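Local coordinates for protein Xaa-Pro dipeptidase (Pyrococcus horikoshii, PDB 1WY2) that probably splits dipeptides that carry a C-terminal proline behind a nonpolar residue, as a cobalt-dependent homodimeric M24-family prolidase, at residues K256-R269 against R298-G310. Residues are numbered along the deposited sequence; the frame is centred on the assembly and turned at random.
Sequences KPGITAKELDSIAR and RVSQYDETVLREG
Thr-260 and Val-306 form a single beta bridge just before helix 261-274 of the M24 metallopeptidase fold, where Thr-260 is the N-cap; its N donates to Glu-263 OE1. The helix start is thereby joined to the segment after strand 297-299, whose Val-299 bonds through its backbone to Gly-286, next to the metal ligand His-287. Three backbone bonds bind the segments: Gly-258 N to Leu-307 O, Leu-307 N to Ile-259 O (2.8 Å, nearly straight) and, in the first helical turn, Ala-261 N to Thr-305 O.

Apolar contacts gather where Leu-264 and Leu-307 pack on Ile-313 and Ile-335, respectively. Leu-307 CD1 touches both Ile-259 CG2 (3.6 Å) and Leu-264 CD2 (3.7 Å); the two leucine side chains cross at about a right angle.

Charged groups occupy the other end. Arg-269 grips Asp-265 side-on, NE to OD1 and NH2 to OD2, both on syn lone pairs and in the guanidinium plane, while Leu-285 N also donates to OD2. Bent at chi2 (-63°), Gln-301 turns its amide toward Asp-265 and Ser-266. With an alanine at Asp-265, Arg-269 would probably lose its countercharge and the Gln-301 amide, keeping Ser-266 OG, turn more freely. Gln-301 NE2 meets Ser-266 OG (2.7 Å) near the amide plane and Asp-265 OD1 (2.7 Å) from the anti side, 30° out of the carboxylate plane.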
ATOM      1  N   LYS A 256     -17.678 -23.605 -10.431  1.00 23.16           N
ATOM      2  CA  LYS A 256     -18.636 -23.370 -11.505  1.00 23.09           C
ATOM      3  C   LYS A 256     -19.778 -22.511 -10.972  1.00 23.54           C
ATOM      4  O   LYS A 256     -19.963 -22.399  -9.760  1.00 23.17           O
ATOM      5  CB  LYS A 256     -19.196 -24.702 -12.009  1.00 24.81           C
ATOM      6  CG  LYS A 256     -20.012 -25.457 -10.974  1.00 27.68           C
ATOM      7  CD  LYS A 256     -20.462 -26.812 -11.504  1.00 33.17           C
ATOM      8  CE  LYS A 256     -21.324 -27.545 -10.483  1.00 36.41           C
ATOM      9  NZ  LYS A 256     -21.802 -28.865 -10.990  1.00 39.41           N
ATOM     10  N   PRO A 257     -20.558 -21.885 -11.872  1.00 23.19           N
ATOM     11  CA  PRO A 257     -21.677 -21.047 -11.432  1.00 23.11           C
ATOM     12  C   PRO A 257     -22.686 -21.872 -10.631  1.00 23.98           C
ATOM     13  O   PRO A 257     -22.906 -23.049 -10.925  1.00 23.99           O
ATOM     14  CB  PRO A 257     -22.277 -20.553 -12.747  1.00 23.64           C
ATOM     15  CG  PRO A 257     -21.104 -20.537 -13.675  1.00 24.26           C
ATOM     16  CD  PRO A 257     -20.411 -21.834 -13.336  1.00 22.97           C
ATOM     17  N   GLY A 258     -23.293 -21.259  -9.623  1.00 24.41           N
ATOM     18  CA  GLY A 258     -24.286 -21.972  -8.835  1.00 24.46           C
ATOM     19  C   GLY A 258     -23.837 -22.427  -7.460  1.00 24.56           C
ATOM     20  O   GLY A 258     -24.646 -22.507  -6.539  1.00 25.36           O
ATOM     21  N   ILE A 259     -22.555 -22.740  -7.318  1.00 24.04           N
ATOM     22  CA  ILE A 259     -22.025 -23.179  -6.033  1.00 24.50           C
ATOM     23  C   ILE A 259     -21.679 -21.937  -5.214  1.00 23.56           C
ATOM     24  O   ILE A 259     -21.311 -20.906  -5.775  1.00 23.51           O
ATOM     25  CB  ILE A 259     -20.752 -24.044  -6.221  1.00 25.19           C
ATOM     26  CG1 ILE A 259     -20.341 -24.674  -4.890  1.00 26.39           C
ATOM     27  CG2 ILE A 259     -19.610 -23.189  -6.761  1.00 26.02           C
ATOM     28  CD1 ILE A 259     -19.186 -25.656  -5.006  1.00 29.17           C
ATOM     29  N   THR A 260     -21.818 -22.021  -3.895  1.00 22.12           N
ATOM     30  CA  THR A 260     -21.488 -20.876  -3.052  1.00 22.11           C
ATOM     31  C   THR A 260     -20.007 -20.932  -2.721  1.00 20.70           C
ATOM     32  O   THR A 260     -19.377 -21.983  -2.840  1.00 19.92           O
ATOM     33  CB  THR A 260     -22.271 -20.878  -1.728  1.00 22.43           C
ATOM     34  OG1 THR A 260     -21.945 -22.057  -0.985  1.00 24.07           O
ATOM     35  CG2 THR A 260     -23.769 -20.830  -1.989  1.00 23.37           C
ATOM     36  N   ALA A 261     -19.457 -19.797  -2.307  1.00 20.08           N
ATOM     37  CA  ALA A 261     -18.046 -19.724  -1.951  1.00 20.23           C
ATOM     38  C   ALA A 261     -17.754 -20.700  -0.811  1.00 21.24           C
ATOM     39  O   ALA A 261     -16.713 -21.357  -0.791  1.00 19.80           O
ATOM     40  CB  ALA A 261     -17.692 -18.304  -1.537  1.00 20.61           C
ATOM     41  N   LYS A 262     -18.686 -20.792   0.135  1.00 20.93           N
ATOM     42  CA  LYS A 262     -18.530 -21.689   1.272  1.00 21.66           C
ATOM     43  C   LYS A 262     -18.494 -23.151   0.829  1.00 21.09           C
ATOM     44  O   LYS A 262     -17.686 -23.930   1.327  1.00 20.13           O
ATOM     45  CB  LYS A 262     -19.670 -21.479   2.272  1.00 24.21           C
ATOM     46  CG  LYS A 262     -19.609 -22.403   3.475  1.00 26.74           C
ATOM     47  CD  LYS A 262     -20.754 -22.143   4.443  1.00 28.62           C
ATOM     48  CE  LYS A 262     -20.664 -23.069   5.644  1.00 30.32           C
ATOM     49  NZ  LYS A 262     -21.723 -22.792   6.657  1.00 32.10           N
ATOM     50  N   GLU A 263     -19.368 -23.523  -0.104  1.00 21.85           N
ATOM     51  CA  GLU A 263     -19.397 -24.898  -0.596  1.00 21.98           C
ATOM     52  C   GLU A 263     -18.098 -25.230  -1.323  1.00 21.10           C
ATOM     53  O   GLU A 263     -17.603 -26.352  -1.238  1.00 22.48           O
ATOM     54  CB  GLU A 263     -20.588 -25.111  -1.541  1.00 23.76           C
ATOM     55  CG  GLU A 263     -21.943 -24.944  -0.861  1.00 27.16           C
ATOM     56  CD  GLU A 263     -23.114 -25.111  -1.814  1.00 28.94           C
ATOM     57  OE1 GLU A 263     -23.038 -24.605  -2.954  1.00 27.02           O
ATOM     58  OE2 GLU A 263     -24.120 -25.736  -1.415  1.00 31.31           O
ATOM     59  N   LEU A 264     -17.542 -24.255  -2.036  1.00 20.66           N
ATOM     60  CA  LEU A 264     -16.290 -24.474  -2.755  1.00 19.30           C
ATOM     61  C   LEU A 264     -15.135 -24.611  -1.760  1.00 19.53           C
ATOM     62  O   LEU A 264     -14.266 -25.473  -1.917  1.00 18.32           O
ATOM     63  CB  LEU A 264     -16.022 -23.321  -3.730  1.00 19.60           C
ATOM     64  CG  LEU A 264     -14.759 -23.421  -4.590  1.00 17.83           C
ATOM     65  CD1 LEU A 264     -14.726 -24.757  -5.318  1.00 19.73           C
ATOM     66  CD2 LEU A 264     -14.732 -22.270  -5.587  1.00 18.76           C
ATOM     67  N   ASP A 265     -15.123 -23.767  -0.732  1.00 19.16           N
ATOM     68  CA  ASP A 265     -14.077 -23.843   0.283  1.00 19.60           C
ATOM     69  C   ASP A 265     -14.128 -25.228   0.932  1.00 20.96           C
ATOM     70  O   ASP A 265     -13.090 -25.842   1.190  1.00 20.18           O
ATOM     71  CB  ASP A 265     -14.273 -22.741   1.338  1.00 19.56           C
ATOM     72  CG  ASP A 265     -13.317 -22.866   2.516  1.00 21.24           C
ATOM     73  OD1 ASP A 265     -13.563 -23.714   3.403  1.00 21.77           O
ATOM     74  OD2 ASP A 265     -12.317 -22.115   2.559  1.00 20.48           O
ATOM     75  N   SER A 266     -15.339 -25.726   1.164  1.00 21.71           N
ATOM     76  CA  SER A 266     -15.527 -27.035   1.787  1.00 22.40           C
ATOM     77  C   SER A 266     -14.965 -28.196   0.972  1.00 21.54           C
ATOM     78  O   SER A 266     -14.522 -29.196   1.537  1.00 21.86           O
ATOM     79  CB  SER A 266     -17.012 -27.280   2.064  1.00 24.63           C
ATOM     80  OG  SER A 266     -17.502 -26.376   3.040  1.00 25.56           O
ATOM     81  N   ILE A 267     -14.985 -28.075  -0.352  1.00 21.54           N
ATOM     82  CA  ILE A 267     -14.461 -29.141  -1.199  1.00 22.42           C
ATOM     83  C   ILE A 267     -12.991 -29.393  -0.876  1.00 22.32           C
ATOM     84  O   ILE A 267     -12.570 -30.532  -0.665  1.00 21.78           O
ATOM     85  CB  ILE A 267     -14.585 -28.789  -2.702  1.00 23.33           C
ATOM     86  CG1 ILE A 267     -16.061 -28.727  -3.110  1.00 25.13           C
ATOM     87  CG2 ILE A 267     -13.839 -29.820  -3.540  1.00 22.91           C
ATOM     88  CD1 ILE A 267     -16.804 -30.031  -2.955  1.00 26.99           C
ATOM     89  N   ALA A 268     -12.210 -28.319  -0.833  1.00 21.28           N
ATOM     90  CA  ALA A 268     -10.791 -28.430  -0.533  1.00 20.64           C
ATOM     91  C   ALA A 268     -10.544 -28.722   0.942  1.00 20.02           C
ATOM     92  O   ALA A 268      -9.702 -29.555   1.288  1.00 20.05           O
ATOM     93  CB  ALA A 268     -10.076 -27.142  -0.932  1.00 21.79           C
ATOM     94  N   ARG A 269     -11.286 -28.042   1.811  1.00 18.65           N
ATOM     95  CA  ARG A 269     -11.108 -28.207   3.248  1.00 18.81           C
ATOM     96  C   ARG A 269     -11.445 -29.610   3.738  1.00 19.76           C
ATOM     97  O   ARG A 269     -10.743 -30.150   4.591  1.00 20.82           O
ATOM     98  CB  ARG A 269     -11.942 -27.171   4.009  1.00 18.03           C
ATOM     99  CG  ARG A 269     -11.525 -26.992   5.469  1.00 18.09           C
ATOM    100  CD  ARG A 269     -12.152 -25.739   6.062  1.00 19.45           C
ATOM    101  NE  ARG A 269     -11.796 -24.550   5.288  1.00 20.54           N
ATOM    102  CZ  ARG A 269     -10.638 -23.900   5.388  1.00 19.83           C
ATOM    103  NH1 ARG A 269      -9.709 -24.310   6.243  1.00 18.68           N
ATOM    104  NH2 ARG A 269     -10.402 -22.851   4.611  1.00 20.48           N
ATOM    105  N   ARG A 298     -14.949 -13.578  -0.995  1.00 20.37           N
ATOM    106  CA  ARG A 298     -14.010 -14.297  -0.153  1.00 20.92           C
ATOM    107  C   ARG A 298     -14.422 -15.755  -0.318  1.00 20.15           C
ATOM    108  O   ARG A 298     -15.586 -16.096  -0.127  1.00 20.82           O
ATOM    109  CB  ARG A 298     -14.167 -13.875   1.308  1.00 26.06           C
ATOM    110  CG  ARG A 298     -13.416 -12.610   1.678  1.00 31.58           C
ATOM    111  CD  ARG A 298     -13.824 -12.095   3.056  1.00 36.59           C
ATOM    112  NE  ARG A 298     -14.070 -13.156   4.033  1.00 42.21           N
ATOM    113  CZ  ARG A 298     -13.214 -14.127   4.349  1.00 43.93           C
ATOM    114  NH1 ARG A 298     -12.025 -14.198   3.764  1.00 45.05           N
ATOM    115  NH2 ARG A 298     -13.546 -15.027   5.265  1.00 44.43           N
ATOM    116  N   VAL A 299     -13.485 -16.612  -0.709  1.00 18.41           N
ATOM    117  CA  VAL A 299     -13.800 -18.025  -0.878  1.00 18.39           C
ATOM    118  C   VAL A 299     -13.450 -18.684   0.442  1.00 19.22           C
ATOM    119  O   VAL A 299     -12.343 -19.183   0.629  1.00 18.58           O
ATOM    120  CB  VAL A 299     -12.977 -18.647  -2.021  1.00 18.54           C
ATOM    121  CG1 VAL A 299     -13.414 -20.087  -2.258  1.00 19.89           C
ATOM    122  CG2 VAL A 299     -13.165 -17.824  -3.290  1.00 20.79           C
ATOM    123  N   SER A 300     -14.409 -18.669   1.362  1.00 19.90           N
ATOM    124  CA  SER A 300     -14.196 -19.226   2.689  1.00 20.83           C
ATOM    125  C   SER A 300     -15.467 -19.815   3.276  1.00 22.59           C
ATOM    126  O   SER A 300     -16.536 -19.765   2.671  1.00 22.00           O
ATOM    127  CB  SER A 300     -13.712 -18.130   3.630  1.00 23.04           C
ATOM    128  OG  SER A 300     -14.772 -17.225   3.889  1.00 24.85           O
ATOM    129  N   GLN A 301     -15.332 -20.352   4.484  1.00 23.90           N
ATOM    130  CA  GLN A 301     -16.447 -20.949   5.206  1.00 27.18           C
ATOM    131  C   GLN A 301     -17.438 -19.897   5.692  1.00 27.38           C
ATOM    132  O   GLN A 301     -18.538 -20.231   6.129  1.00 29.16           O
ATOM    133  CB  GLN A 301     -15.921 -21.726   6.416  1.00 28.28           C
ATOM    134  CG  GLN A 301     -15.293 -23.066   6.086  1.00 30.38           C
ATOM    135  CD  GLN A 301     -16.286 -24.036   5.473  1.00 33.64           C
ATOM    136  OE1 GLN A 301     -17.178 -24.547   6.156  1.00 35.48           O
ATOM    137  NE2 GLN A 301     -16.130 -24.306   4.178  1.00 30.42           N
ATOM    138  N   TYR A 302     -17.055 -18.628   5.607  1.00 27.97           N
ATOM    139  CA  TYR A 302     -17.912 -17.547   6.089  1.00 29.62           C
ATOM    140  C   TYR A 302     -18.469 -16.624   5.007  1.00 30.32           C
ATOM    141  O   TYR A 302     -18.847 -15.483   5.289  1.00 31.14           O
ATOM    142  CB  TYR A 302     -17.138 -16.729   7.122  1.00 30.69           C
ATOM    143  CG  TYR A 302     -16.409 -17.599   8.122  1.00 30.66           C
ATOM    144  CD1 TYR A 302     -17.112 -18.408   9.013  1.00 32.88           C
ATOM    145  CD2 TYR A 302     -15.016 -17.650   8.143  1.00 31.89           C
ATOM    146  CE1 TYR A 302     -16.448 -19.252   9.899  1.00 32.57           C
ATOM    147  CE2 TYR A 302     -14.340 -18.491   9.025  1.00 32.27           C
ATOM    148  CZ  TYR A 302     -15.063 -19.289   9.898  1.00 32.43           C
ATOM    149  OH  TYR A 302     -14.403 -20.129  10.763  1.00 34.44           O
ATOM    150  N   ASP A 303     -18.526 -17.115   3.773  1.00 28.94           N
ATOM    151  CA  ASP A 303     -19.051 -16.320   2.668  1.00 28.96           C
ATOM    152  C   ASP A 303     -20.042 -17.170   1.869  1.00 29.01           C
ATOM    153  O   ASP A 303     -19.687 -18.232   1.358  1.00 29.21           O
ATOM    154  CB  ASP A 303     -17.903 -15.847   1.772  1.00 28.99           C
ATOM    155  CG  ASP A 303     -18.325 -14.752   0.812  1.00 29.40           C
ATOM    156  OD1 ASP A 303     -19.231 -14.998  -0.008  1.00 29.16           O
ATOM    157  OD2 ASP A 303     -17.753 -13.645   0.877  1.00 31.09           O
ATOM    158  N   GLU A 304     -21.280 -16.694   1.761  1.00 27.67           N
ATOM    159  CA  GLU A 304     -22.339 -17.420   1.061  1.00 28.85           C
ATOM    160  C   GLU A 304     -22.569 -16.966  -0.378  1.00 27.07           C
ATOM    161  O   GLU A 304     -23.576 -17.326  -0.992  1.00 26.33           O
ATOM    162  CB  GLU A 304     -23.657 -17.285   1.834  1.00 31.97           C
ATOM    163  CG  GLU A 304     -23.578 -17.701   3.296  1.00 37.61           C
ATOM    164  CD  GLU A 304     -23.633 -19.205   3.491  1.00 40.55           C
ATOM    165  OE1 GLU A 304     -23.388 -19.664   4.626  1.00 43.34           O
ATOM    166  OE2 GLU A 304     -23.931 -19.927   2.515  1.00 42.63           O
ATOM    167  N   THR A 305     -21.646 -16.178  -0.919  1.00 25.11           N
ATOM    168  CA  THR A 305     -21.785 -15.692  -2.288  1.00 23.60           C
ATOM    169  C   THR A 305     -21.907 -16.833  -3.287  1.00 23.13           C
ATOM    170  O   THR A 305     -21.118 -17.777  -3.265  1.00 22.26           O
ATOM    171  CB  THR A 305     -20.581 -14.829  -2.707  1.00 24.13           C
ATOM    172  OG1 THR A 305     -20.474 -13.701  -1.835  1.00 23.42           O
ATOM    173  CG2 THR A 305     -20.748 -14.340  -4.140  1.00 21.49           C
ATOM    174  N   VAL A 306     -22.898 -16.745  -4.166  1.00 22.29           N
ATOM    175  CA  VAL A 306     -23.078 -17.769  -5.185  1.00 20.88           C
ATOM    176  C   VAL A 306     -22.187 -17.373  -6.352  1.00 19.64           C
ATOM    177  O   VAL A 306     -22.259 -16.247  -6.848  1.00 19.54           O
ATOM    178  CB  VAL A 306     -24.540 -17.845  -5.673  1.00 21.39           C
ATOM    179  CG1 VAL A 306     -24.665 -18.905  -6.754  1.00 22.92           C
ATOM    180  CG2 VAL A 306     -25.461 -18.175  -4.506  1.00 24.49           C
ATOM    181  N   LEU A 307     -21.335 -18.293  -6.783  1.00 19.64           N
ATOM    182  CA  LEU A 307     -20.435 -18.003  -7.886  1.00 19.41           C
ATOM    183  C   LEU A 307     -21.204 -17.832  -9.188  1.00 20.11           C
ATOM    184  O   LEU A 307     -22.190 -18.529  -9.442  1.00 20.35           O
ATOM    185  CB  LEU A 307     -19.402 -19.121  -8.033  1.00 18.72           C
ATOM    186  CG  LEU A 307     -18.508 -19.395  -6.819  1.00 20.68           C
ATOM    187  CD1 LEU A 307     -17.405 -20.362  -7.236  1.00 22.00           C
ATOM    188  CD2 LEU A 307     -17.901 -18.090  -6.294  1.00 22.90           C
ATOM    189  N   ARG A 308     -20.751 -16.890 -10.004  1.00 20.49           N
ATOM    190  CA  ARG A 308     -21.374 -16.612 -11.287  1.00 20.62           C
ATOM    191  C   ARG A 308     -20.323 -16.422 -12.366  1.00 20.19           C
ATOM    192  O   ARG A 308     -19.172 -16.076 -12.088  1.00 20.19           O
ATOM    193  CB  ARG A 308     -22.244 -15.348 -11.214  1.00 22.66           C
ATOM    194  CG  ARG A 308     -23.244 -15.305 -10.057  1.00 27.27           C
ATOM    195  CD  ARG A 308     -24.452 -16.177 -10.313  1.00 30.38           C
ATOM    196  NE  ARG A 308     -25.471 -16.039  -9.274  1.00 34.94           N
ATOM    197  CZ  ARG A 308     -26.498 -16.867  -9.102  1.00 35.69           C
ATOM    198  NH1 ARG A 308     -26.660 -17.915  -9.900  1.00 37.37           N
ATOM    199  NH2 ARG A 308     -27.358 -16.653  -8.115  1.00 37.04           N
ATOM    200  N   GLU A 309     -20.741 -16.650 -13.604  1.00 18.94           N
ATOM    201  CA  GLU A 309     -19.881 -16.498 -14.766  1.00 19.63           C
ATOM    202  C   GLU A 309     -19.290 -15.087 -14.755  1.00 19.39           C
ATOM    203  O   GLU A 309     -20.009 -14.105 -14.565  1.00 19.60           O
ATOM    204  CB  GLU A 309     -20.719 -16.703 -16.031  1.00 24.07           C
ATOM    205  CG  GLU A 309     -19.933 -16.972 -17.294  1.00 27.83           C
ATOM    206  CD  GLU A 309     -20.829 -17.025 -18.520  1.00 31.73           C
ATOM    207  OE1 GLU A 309     -22.004 -17.434 -18.382  1.00 32.38           O
ATOM    208  OE2 GLU A 309     -20.358 -16.668 -19.618  1.00 33.63           O
ATOM    209  N   GLY A 310     -17.979 -14.987 -14.946  1.00 18.08           N
ATOM    210  CA  GLY A 310     -17.345 -13.683 -14.958  1.00 16.81           C
ATOM    211  C   GLY A 310     -16.568 -13.370 -13.697  1.00 16.24           C
ATOM    212  O   GLY A 310     -15.796 -12.408 -13.666  1.00 16.25           O
TER
HETATM  213  O   HOH W   1     -23.382 -22.225   1.335  1.00 29.52           O
HETATM  214  O   HOH W   2     -24.298 -22.496   5.479  1.00 45.52           O
HETATM  215  O   HOH W   3     -12.603 -20.654   5.401  1.00 27.69           O